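Local coordinates for protein Non-heme chloroperoxidase CPO-A1 (Streptomyces aureofaciens, PDB 1A8Q) that is a cofactor-free, non-haem haloperoxidase that can brominate and may serve as the chlorinating enzyme in 7-chlorotetracycline biosynthesis, at residues 84-95 and 110-121; 40-48 and 266-274. One frame throughout, in Å; residues are numbered along the deposited sequence.

Interaction 1 lies inside the alpha/beta hydrolase sheet, and interaction 2 joins two helices that pack on one face of it; their centres are about 13 Å apart. Along the chain, segments 84-95 and 110-121 fall within the long loop that interaction 2 closes between helix 36-44 and the C-terminal helix 260-272. That last helix links the two contacts: Leu268 lies against Val91, Leu272 against Thr89, and Phe271 against Ser114 and Val116, while the terminal carboxylate of Lys274 forms a salt bridge with Arg113. Interaction 1 holds Ser94 of the catalytic triad, whereas interaction 2 sits nearer the periphery, away from the active site, where the end of the chain is packed back onto the N-terminal half.

Interaction 1. Residues 84-95 and 110-121; sequences DLRDVTLVAHSM and GRLRSAVLLSAI
Val88 to His93 pairs with parallel Leu112 to Leu118 in the alpha/beta hydrolase sheet (axes of strands 88-93 and 114-118 4.7 Å apart), and helix 96-107 completes this beta-alpha-beta unit. Leu90 bonds through N and O to Ser114 O and Val116 N, and Ala92 likewise to Val116 O and Leu118 N. A beta bulge shifts the register after Val88, whose O accepts from Arg113 N at 2.7 Å and weakly from Ser114 N. The last regular ladder bond is Ser94 N to Leu118 O, 3.1 Å; there positive phi at Ser94 forms the nucleophile elbow, and its OG bonds to His252 NE2.

Branched Val91 and Val116 lie side by side beneath helix 260-272. On the other face Leu90 and Leu112 cross nearly at right angles, packing against Leu100 and Val104 of helix 96-107. Ser114 OG, set between its backbone N and carbonyl carbon (chi1 53°), accepts from Thr89 OG1 at 2.7 Å, which in turn accepts from Arg20: a small polar pair suited to burial. Charged side chains gather just before the strands and at the bulge. Asp87 OD2 forms a salt bridge with Arg113 NH1 at 2.9 Å, and the Arg86 guanidinium stacks on that of Arg111, planes 29° apart. Arg111 NH1 is gripped twice in its own plane, by Leu85 O at 2.9 Å and, nearly straight (177°), by the anti lone pair of Asp84 OD1 at 3.0 Å.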
loop_
_atom_site.group_PDB
_atom_site.type_symbol
_atom_site.label_atom_id
_atom_site.label_comp_id
_atom_site.label_asym_id
_atom_site.label_seq_id
_atom_site.Cartn_x
_atom_site.Cartn_y
_atom_site.Cartn_z
ATOM N N ASP A 84 11.422 -1.495 -18.436
ATOM C CA ASP A 84 12.340 -2.617 -18.395
ATOM C C ASP A 84 13.173 -2.582 -17.128
ATOM O O ASP A 84 14.411 -2.562 -17.126
ATOM C CB ASP A 84 13.214 -2.651 -19.656
ATOM C CG ASP A 84 13.911 -4.003 -19.786
ATOM O OD1 ASP A 84 13.579 -4.984 -19.083
ATOM O OD2 ASP A 84 14.838 -4.035 -20.621
ATOM N N LEU A 85 12.489 -2.567 -15.984
ATOM C CA LEU A 85 13.161 -2.485 -14.703
ATOM C C LEU A 85 13.574 -3.858 -14.179
ATOM O O LEU A 85 12.834 -4.827 -14.293
ATOM C CB LEU A 85 12.211 -1.874 -13.668
ATOM C CG LEU A 85 11.740 -0.448 -14.070
ATOM C CD1 LEU A 85 10.767 0.029 -13.003
ATOM C CD2 LEU A 85 12.937 0.488 -14.150
ATOM N N ARG A 86 14.786 -3.916 -13.638
ATOM C CA ARG A 86 15.346 -5.139 -13.069
ATOM C C ARG A 86 15.952 -4.875 -11.710
ATOM O O ARG A 86 16.329 -3.731 -11.378
ATOM C CB ARG A 86 16.484 -5.637 -13.995
ATOM C CG ARG A 86 16.042 -6.017 -15.406
ATOM C CD ARG A 86 15.264 -7.318 -15.291
ATOM N NE ARG A 86 15.032 -8.050 -16.532
ATOM C CZ ARG A 86 14.468 -9.265 -16.473
ATOM N NH1 ARG A 86 14.170 -9.795 -15.296
ATOM N NH2 ARG A 86 14.208 -9.937 -17.583
ATOM N N ASP A 87 16.106 -5.921 -10.878
ATOM C CA ASP A 87 16.694 -5.791 -9.553
ATOM C C ASP A 87 15.879 -4.826 -8.705
ATOM O O ASP A 87 16.435 -4.021 -7.973
ATOM C CB ASP A 87 18.147 -5.330 -9.633
ATOM C CG ASP A 87 19.054 -5.855 -8.546
ATOM O OD1 ASP A 87 18.699 -6.838 -7.859
ATOM O OD2 ASP A 87 20.178 -5.327 -8.341
ATOM N N VAL A 88 14.552 -4.917 -8.880
ATOM C CA VAL A 88 13.676 -3.935 -8.215
ATOM C C VAL A 88 13.343 -4.275 -6.781
ATOM O O VAL A 88 13.146 -5.438 -6.399
ATOM C CB VAL A 88 12.369 -3.916 -9.047
ATOM C CG1 VAL A 88 11.288 -3.056 -8.383
ATOM C CG2 VAL A 88 12.548 -3.506 -10.505
ATOM N N THR A 89 13.183 -3.273 -5.915
ATOM C CA THR A 89 12.559 -3.489 -4.612
ATOM C C THR A 89 11.137 -2.901 -4.702
ATOM O O THR A 89 11.043 -1.732 -5.044
ATOM C CB THR A 89 13.325 -2.820 -3.483
ATOM O OG1 THR A 89 14.574 -3.549 -3.327
ATOM C CG2 THR A 89 12.579 -2.973 -2.150
ATOM N N LEU A 90 10.147 -3.704 -4.381
ATOM C CA LEU A 90 8.773 -3.191 -4.360
ATOM C C LEU A 90 8.451 -2.877 -2.920
ATOM O O LEU A 90 8.744 -3.658 -1.991
ATOM C CB LEU A 90 7.768 -4.274 -4.795
ATOM C CG LEU A 90 7.895 -4.712 -6.264
ATOM C CD1 LEU A 90 6.848 -5.808 -6.501
ATOM C CD2 LEU A 90 7.697 -3.537 -7.204
ATOM N N VAL A 91 7.859 -1.712 -2.670
ATOM C CA VAL A 91 7.548 -1.294 -1.300
ATOM C C VAL A 91 6.043 -0.977 -1.328
ATOM O O VAL A 91 5.655 -0.133 -2.136
ATOM C CB VAL A 91 8.293 -0.005 -0.942
ATOM C CG1 VAL A 91 7.880 0.473 0.441
ATOM C CG2 VAL A 91 9.818 -0.228 -1.030
ATOM N N ALA A 92 5.256 -1.650 -0.513
ATOM C CA ALA A 92 3.802 -1.445 -0.604
ATOM C C ALA A 92 3.207 -1.064 0.725
ATOM O O ALA A 92 3.665 -1.504 1.782
ATOM C CB ALA A 92 3.222 -2.800 -1.063
ATOM N N HIS A 93 2.160 -0.218 0.676
ATOM C CA HIS A 93 1.450 0.096 1.929
ATOM C C HIS A 93 -0.005 -0.385 1.836
ATOM O O HIS A 93 -0.593 -0.293 0.767
ATOM C CB HIS A 93 1.411 1.640 2.095
ATOM C CG HIS A 93 0.527 2.100 3.204
ATOM N ND1 HIS A 93 -0.536 2.972 2.896
ATOM C CD2 HIS A 93 0.474 1.892 4.520
ATOM C CE1 HIS A 93 -1.167 3.253 4.026
ATOM N NE2 HIS A 93 -0.580 2.610 5.036
ATOM N N SER A 94 -0.516 -0.913 2.944
ATOM C CA SER A 94 -1.952 -1.245 3.054
ATOM C C SER A 94 -2.458 -2.155 1.976
ATOM O O SER A 94 -1.833 -3.187 1.690
ATOM C CB SER A 94 -2.652 0.153 3.064
ATOM O OG SER A 94 -3.942 0.010 3.639
ATOM N N MET A 95 -3.549 -1.818 1.208
ATOM C CA MET A 95 -3.993 -2.670 0.134
ATOM C C MET A 95 -3.030 -2.794 -1.001
ATOM O O MET A 95 -3.049 -3.716 -1.803
ATOM C CB MET A 95 -5.409 -2.302 -0.396
ATOM C CG MET A 95 -5.349 -0.986 -1.215
ATOM S SD MET A 95 -6.834 -0.886 -2.267
ATOM C CE MET A 95 -6.360 -1.769 -3.712
ATOM N N GLY A 110 11.261 -12.672 -11.155
ATOM C CA GLY A 110 12.430 -12.517 -12.024
ATOM C C GLY A 110 12.987 -11.106 -12.093
ATOM O O GLY A 110 14.210 -10.910 -12.176
ATOM N N ARG A 111 12.118 -10.094 -11.986
ATOM C CA ARG A 111 12.593 -8.707 -12.028
ATOM C C ARG A 111 12.879 -8.150 -10.648
ATOM O O ARG A 111 13.241 -6.962 -10.518
ATOM C CB ARG A 111 11.490 -7.814 -12.649
ATOM C CG ARG A 111 11.261 -7.997 -14.120
ATOM C CD ARG A 111 10.212 -7.009 -14.664
ATOM N NE ARG A 111 10.081 -7.186 -16.103
ATOM C CZ ARG A 111 10.833 -6.720 -17.070
ATOM N NH1 ARG A 111 11.870 -5.936 -16.842
ATOM N NH2 ARG A 111 10.485 -7.036 -18.318
ATOM N N LEU A 112 12.687 -8.938 -9.599
ATOM C CA LEU A 112 12.733 -8.394 -8.259
ATOM C C LEU A 112 13.951 -8.812 -7.445
ATOM O O LEU A 112 14.419 -9.956 -7.503
ATOM C CB LEU A 112 11.501 -8.802 -7.421
ATOM C CG LEU A 112 10.124 -8.646 -8.088
ATOM C CD1 LEU A 112 9.024 -9.067 -7.129
ATOM C CD2 LEU A 112 9.950 -7.182 -8.515
ATOM N N ARG A 113 14.385 -7.881 -6.627
ATOM C CA ARG A 113 15.438 -8.141 -5.649
ATOM C C ARG A 113 14.842 -8.424 -4.290
ATOM O O ARG A 113 15.298 -9.344 -3.578
ATOM C CB ARG A 113 16.356 -6.912 -5.536
ATOM C CG ARG A 113 17.432 -7.176 -4.461
ATOM C CD ARG A 113 18.472 -6.080 -4.665
ATOM N NE ARG A 113 19.752 -6.412 -4.123
ATOM C CZ ARG A 113 20.928 -5.970 -4.541
ATOM N NH1 ARG A 113 21.056 -5.158 -5.575
ATOM N NH2 ARG A 113 21.979 -6.442 -3.876
ATOM N N SER A 114 13.890 -7.599 -3.843
ATOM C CA SER A 114 13.373 -7.710 -2.487
ATOM C C SER A 114 12.011 -6.970 -2.395
ATOM O O SER A 114 11.627 -6.345 -3.376
ATOM C CB SER A 114 14.335 -7.134 -1.443
ATOM O OG SER A 114 14.680 -5.781 -1.844
ATOM N N ALA A 115 11.366 -7.098 -1.251
ATOM C CA ALA A 115 10.022 -6.525 -1.077
ATOM C C ALA A 115 9.822 -6.050 0.340
ATOM O O ALA A 115 10.428 -6.514 1.303
ATOM C CB ALA A 115 8.955 -7.595 -1.342
ATOM N N VAL A 116 8.991 -4.988 0.467
ATOM C CA VAL A 116 8.696 -4.442 1.786
ATOM C C VAL A 116 7.173 -4.347 1.895
ATOM O O VAL A 116 6.575 -3.744 1.003
ATOM C CB VAL A 116 9.260 -3.012 1.971
ATOM C CG1 VAL A 116 8.883 -2.455 3.329
ATOM C CG2 VAL A 116 10.798 -3.043 1.801
ATOM N N LEU A 117 6.610 -4.851 2.977
ATOM C CA LEU A 117 5.157 -4.794 3.180
ATOM C C LEU A 117 4.939 -3.913 4.384
ATOM O O LEU A 117 5.219 -4.290 5.517
ATOM C CB LEU A 117 4.621 -6.217 3.451
ATOM C CG LEU A 117 4.560 -7.168 2.258
ATOM C CD1 LEU A 117 4.045 -8.512 2.821
ATOM C CD2 LEU A 117 3.606 -6.763 1.155
ATOM N N LEU A 118 4.467 -2.675 4.164
ATOM C CA LEU A 118 4.224 -1.765 5.285
ATOM C C LEU A 118 2.752 -1.710 5.612
ATOM O O LEU A 118 1.935 -1.311 4.737
ATOM C CB LEU A 118 4.676 -0.337 4.797
ATOM C CG LEU A 118 4.382 0.795 5.789
ATOM C CD1 LEU A 118 5.143 0.679 7.096
ATOM C CD2 LEU A 118 4.750 2.166 5.168
ATOM N N SER A 119 2.382 -2.120 6.807
ATOM C CA SER A 119 0.990 -2.077 7.301
ATOM C C SER A 119 0.068 -2.659 6.248
ATOM O O SER A 119 -0.963 -2.044 5.915
ATOM C CB SER A 119 0.598 -0.617 7.590
ATOM O OG SER A 119 1.628 0.015 8.406
ATOM N N ALA A 120 0.399 -3.848 5.734
ATOM C CA ALA A 120 -0.245 -4.396 4.577
ATOM C C ALA A 120 -1.306 -5.447 4.898
ATOM O O ALA A 120 -1.202 -6.124 5.919
ATOM C CB ALA A 120 0.828 -5.012 3.669
ATOM N N ILE A 121 -2.237 -5.603 3.976
ATOM C CA ILE A 121 -3.343 -6.524 4.168
ATOM C C ILE A 121 -3.060 -8.021 4.154
ATOM O O ILE A 121 -3.911 -8.712 4.745
ATOM C CB ILE A 121 -4.476 -6.219 3.164
ATOM C CG1 ILE A 121 -4.055 -6.475 1.719
ATOM C CG2 ILE A 121 -4.992 -4.776 3.381
ATOM C CD1 ILE A 121 -5.213 -6.317 0.720
HETATM O O HOH W 1 16.049 -8.834 -11.525
#

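Interaction 2. Residues 40-48 and 266-274; sequences KAVVDAGYR and RDLLEFLNK
The Tyr47 ring takes Leu272 CD1 over one face, a CH-pi contact 4.2 Å from the methyl carbon to the ring centroid and 16° off the normal, while Val42 O lies in plane at its edge. Leu269 CD2 approaches the ring obliquely. Leu272 CB comes within 3.6 Å of Tyr47 CZ. The Asn273 amide is turned well out of the ring plane, and its ND2 bonds weakly to Leu269 O instead of to the tyrosine hydroxyl.

Helices 36-44 and 260-272 pack together on the alpha/beta hydrolase sheet, the short segments crossing at -39° with axes 10.3 Å apart. Val42 CG1 touches two leucines one helical turn apart, 3.9 Å from Leu268 CD2 and 3.8 Å from Leu272 CD1. Small Ala45 allows Leu269 close, and CD2 presses on its CB at a tight 3.4 Å; with CG anti to its own carbonyl carbon (chi1 -79°), this leucine reaches across to the neighbouring helix. A Schellman motif at Gly46, whose positive phi suits glycine, ends helix 36-44 before Tyr47. Val42, Leu268, Tyr47 and Leu272 also touch Phe24 or Val22 of strand 21-25. With no clear hydrogen bond between the segments, apolar burial and dispersion probably hold the helices together.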
loop_
_atom_site.group_PDB
_atom_site.type_symbol
_atom_site.label_atom_id
_atom_site.label_comp_id
_atom_site.label_asym_id
_atom_site.label_seq_id
_atom_site.Cartn_x
_atom_site.Cartn_y
_atom_site.Cartn_z
ATOM N N LYS A 40 11.984 10.893 -1.936
ATOM C CA LYS A 40 13.167 11.762 -1.765
ATOM C C LYS A 40 14.239 10.990 -0.984
ATOM O O LYS A 40 15.419 11.033 -1.357
ATOM C CB LYS A 40 12.814 13.092 -1.090
ATOM C CG LYS A 40 14.096 13.892 -0.709
ATOM C CD LYS A 40 13.742 15.301 -0.267
ATOM C CE LYS A 40 14.979 15.978 0.372
ATOM N NZ LYS A 40 16.012 16.094 -0.690
ATOM N N ALA A 41 13.856 10.345 0.095
ATOM C CA ALA A 41 14.840 9.620 0.921
ATOM C C ALA A 41 15.613 8.610 0.075
ATOM O O ALA A 41 16.841 8.539 0.225
ATOM C CB ALA A 41 14.179 8.937 2.091
ATOM N N VAL A 42 14.937 7.764 -0.707
ATOM C CA VAL A 42 15.707 6.776 -1.468
ATOM C C VAL A 42 16.507 7.386 -2.588
ATOM O O VAL A 42 17.637 6.926 -2.860
ATOM C CB VAL A 42 14.842 5.595 -1.965
ATOM C CG1 VAL A 42 14.154 5.017 -0.720
ATOM C CG2 VAL A 42 13.858 6.039 -3.036
ATOM N N VAL A 43 16.032 8.452 -3.251
ATOM C CA VAL A 43 16.828 9.001 -4.356
ATOM C C VAL A 43 18.052 9.729 -3.778
ATOM O O VAL A 43 19.151 9.561 -4.351
ATOM C CB VAL A 43 15.951 9.949 -5.186
ATOM C CG1 VAL A 43 16.753 10.528 -6.356
ATOM C CG2 VAL A 43 14.784 9.144 -5.768
ATOM N N ASP A 44 17.948 10.322 -2.609
ATOM C CA ASP A 44 19.115 10.985 -1.997
ATOM C C ASP A 44 20.146 9.944 -1.554
ATOM O O ASP A 44 21.349 10.267 -1.482
ATOM C CB ASP A 44 18.751 11.841 -0.792
ATOM C CG ASP A 44 18.097 13.169 -1.203
ATOM O OD1 ASP A 44 18.353 13.594 -2.331
ATOM O OD2 ASP A 44 17.494 13.750 -0.306
ATOM N N ALA A 45 19.749 8.711 -1.347
ATOM C CA ALA A 45 20.651 7.623 -0.986
ATOM C C ALA A 45 21.160 6.882 -2.209
ATOM O O ALA A 45 21.871 5.864 -2.066
ATOM C CB ALA A 45 19.935 6.682 -0.030
ATOM N N GLY A 46 20.872 7.289 -3.422
ATOM C CA GLY A 46 21.384 6.726 -4.640
ATOM C C GLY A 46 20.582 5.666 -5.372
ATOM O O GLY A 46 21.066 4.983 -6.277
ATOM N N TYR A 47 19.267 5.676 -5.118
ATOM C CA TYR A 47 18.338 4.801 -5.803
ATOM C C TYR A 47 17.417 5.598 -6.751
ATOM O O TYR A 47 17.477 6.827 -6.689
ATOM C CB TYR A 47 17.408 4.106 -4.786
ATOM C CG TYR A 47 18.224 3.203 -3.839
ATOM C CD1 TYR A 47 18.508 1.895 -4.221
ATOM C CD2 TYR A 47 18.606 3.676 -2.604
ATOM C CE1 TYR A 47 19.272 1.109 -3.357
ATOM C CE2 TYR A 47 19.373 2.888 -1.741
ATOM C CZ TYR A 47 19.696 1.622 -2.159
ATOM O OH TYR A 47 20.440 0.814 -1.302
ATOM N N ARG A 48 16.782 4.843 -7.629
ATOM C CA ARG A 48 15.767 5.433 -8.546
ATOM C C ARG A 48 14.440 5.178 -7.821
ATOM O O ARG A 48 14.164 4.011 -7.525
ATOM C CB ARG A 48 15.845 4.742 -9.870
ATOM C CG ARG A 48 14.849 5.200 -10.918
ATOM C CD ARG A 48 15.111 4.535 -12.260
ATOM N NE ARG A 48 14.064 4.907 -13.217
ATOM C CZ ARG A 48 14.029 4.324 -14.422
ATOM N NH1 ARG A 48 14.951 3.402 -14.763
ATOM N NH2 ARG A 48 13.108 4.625 -15.315
ATOM N N ARG A 266 14.584 5.264 7.719
ATOM C CA ARG A 266 15.862 4.685 8.219
ATOM C C ARG A 266 15.861 3.165 8.046
ATOM O O ARG A 266 16.788 2.585 7.468
ATOM C CB ARG A 266 15.980 5.055 9.684
ATOM C CG ARG A 266 17.322 4.899 10.381
ATOM C CD ARG A 266 17.427 6.037 11.411
ATOM N NE ARG A 266 18.778 6.599 11.491
ATOM C CZ ARG A 266 19.461 6.735 12.630
ATOM N NH1 ARG A 266 18.953 6.380 13.807
ATOM N NH2 ARG A 266 20.688 7.237 12.605
ATOM N N ASP A 267 14.753 2.520 8.397
ATOM C CA ASP A 267 14.646 1.067 8.224
ATOM C C ASP A 267 14.678 0.640 6.773
ATOM O O ASP A 267 15.194 -0.409 6.396
ATOM C CB ASP A 267 13.402 0.475 8.908
ATOM C CG ASP A 267 13.566 0.411 10.404
ATOM O OD1 ASP A 267 14.746 0.357 10.884
ATOM O OD2 ASP A 267 12.591 0.432 11.175
ATOM N N LEU A 268 13.976 1.390 5.912
ATOM C CA LEU A 268 13.919 1.125 4.485
ATOM C C LEU A 268 15.292 1.227 3.854
ATOM O O LEU A 268 15.694 0.340 3.095
ATOM C CB LEU A 268 12.953 2.123 3.792
ATOM C CG LEU A 268 12.832 1.951 2.284
ATOM C CD1 LEU A 268 12.280 0.590 1.895
ATOM C CD2 LEU A 268 11.911 3.095 1.772
ATOM N N LEU A 269 16.054 2.274 4.213
ATOM C CA LEU A 269 17.365 2.449 3.626
ATOM C C LEU A 269 18.325 1.328 4.090
ATOM O O LEU A 269 19.076 0.863 3.221
ATOM C CB LEU A 269 17.903 3.826 3.957
ATOM C CG LEU A 269 17.353 5.008 3.126
ATOM C CD1 LEU A 269 18.020 6.283 3.598
ATOM C CD2 LEU A 269 17.602 4.779 1.644
ATOM N N GLU A 270 18.165 0.888 5.314
ATOM C CA GLU A 270 19.013 -0.232 5.787
ATOM C C GLU A 270 18.687 -1.493 5.010
ATOM O O GLU A 270 19.554 -2.193 4.467
ATOM C CB GLU A 270 18.792 -0.430 7.279
ATOM C CG GLU A 270 19.583 -1.632 7.820
ATOM C CD GLU A 270 19.277 -1.773 9.306
ATOM O OE1 GLU A 270 19.937 -1.076 10.095
ATOM O OE2 GLU A 270 18.353 -2.535 9.640
ATOM N N PHE A 271 17.379 -1.782 4.818
ATOM C CA PHE A 271 16.936 -2.930 4.071
ATOM C C PHE A 271 17.334 -2.892 2.620
ATOM O O PHE A 271 17.593 -3.926 2.012
ATOM C CB PHE A 271 15.384 -3.044 4.175
ATOM C CG PHE A 271 14.843 -4.303 3.557
ATOM C CD1 PHE A 271 15.025 -5.525 4.200
ATOM C CD2 PHE A 271 14.271 -4.276 2.290
ATOM C CE1 PHE A 271 14.558 -6.675 3.569
ATOM C CE2 PHE A 271 13.753 -5.412 1.699
ATOM C CZ PHE A 271 13.931 -6.627 2.351
ATOM N N LEU A 272 17.360 -1.704 1.969
ATOM C CA LEU A 272 17.677 -1.620 0.560
ATOM C C LEU A 272 19.113 -2.052 0.245
ATOM O O LEU A 272 19.391 -2.404 -0.892
ATOM C CB LEU A 272 17.443 -0.223 -0.017
ATOM C CG LEU A 272 15.949 0.155 -0.086
ATOM C CD1 LEU A 272 15.802 1.656 -0.353
ATOM C CD2 LEU A 272 15.251 -0.675 -1.139
ATOM N N ASN A 273 19.985 -2.057 1.237
ATOM C CA ASN A 273 21.347 -2.543 1.032
ATOM C C ASN A 273 21.402 -4.062 1.118
ATOM O O ASN A 273 22.499 -4.611 1.341
ATOM C CB ASN A 273 22.248 -2.009 2.157
ATOM C CG ASN A 273 22.586 -0.562 1.916
ATOM O OD1 ASN A 273 23.760 -0.218 1.888
ATOM N ND2 ASN A 273 21.586 0.282 1.709
ATOM N N LYS A 274 20.319 -4.801 1.044
ATOM C CA LYS A 274 20.251 -6.249 1.086
ATOM C C LYS A 274 19.912 -6.802 -0.303
ATOM O O LYS A 274 20.454 -7.870 -0.674
ATOM C CB LYS A 274 19.175 -6.664 2.083
ATOM C CG LYS A 274 19.392 -7.902 2.921
ATOM C CD LYS A 274 18.481 -7.891 4.150
ATOM C CE LYS A 274 19.022 -6.919 5.196
ATOM N NZ LYS A 274 18.831 -7.436 6.579
ATOM O OXT LYS A 274 19.381 -6.026 -1.147
#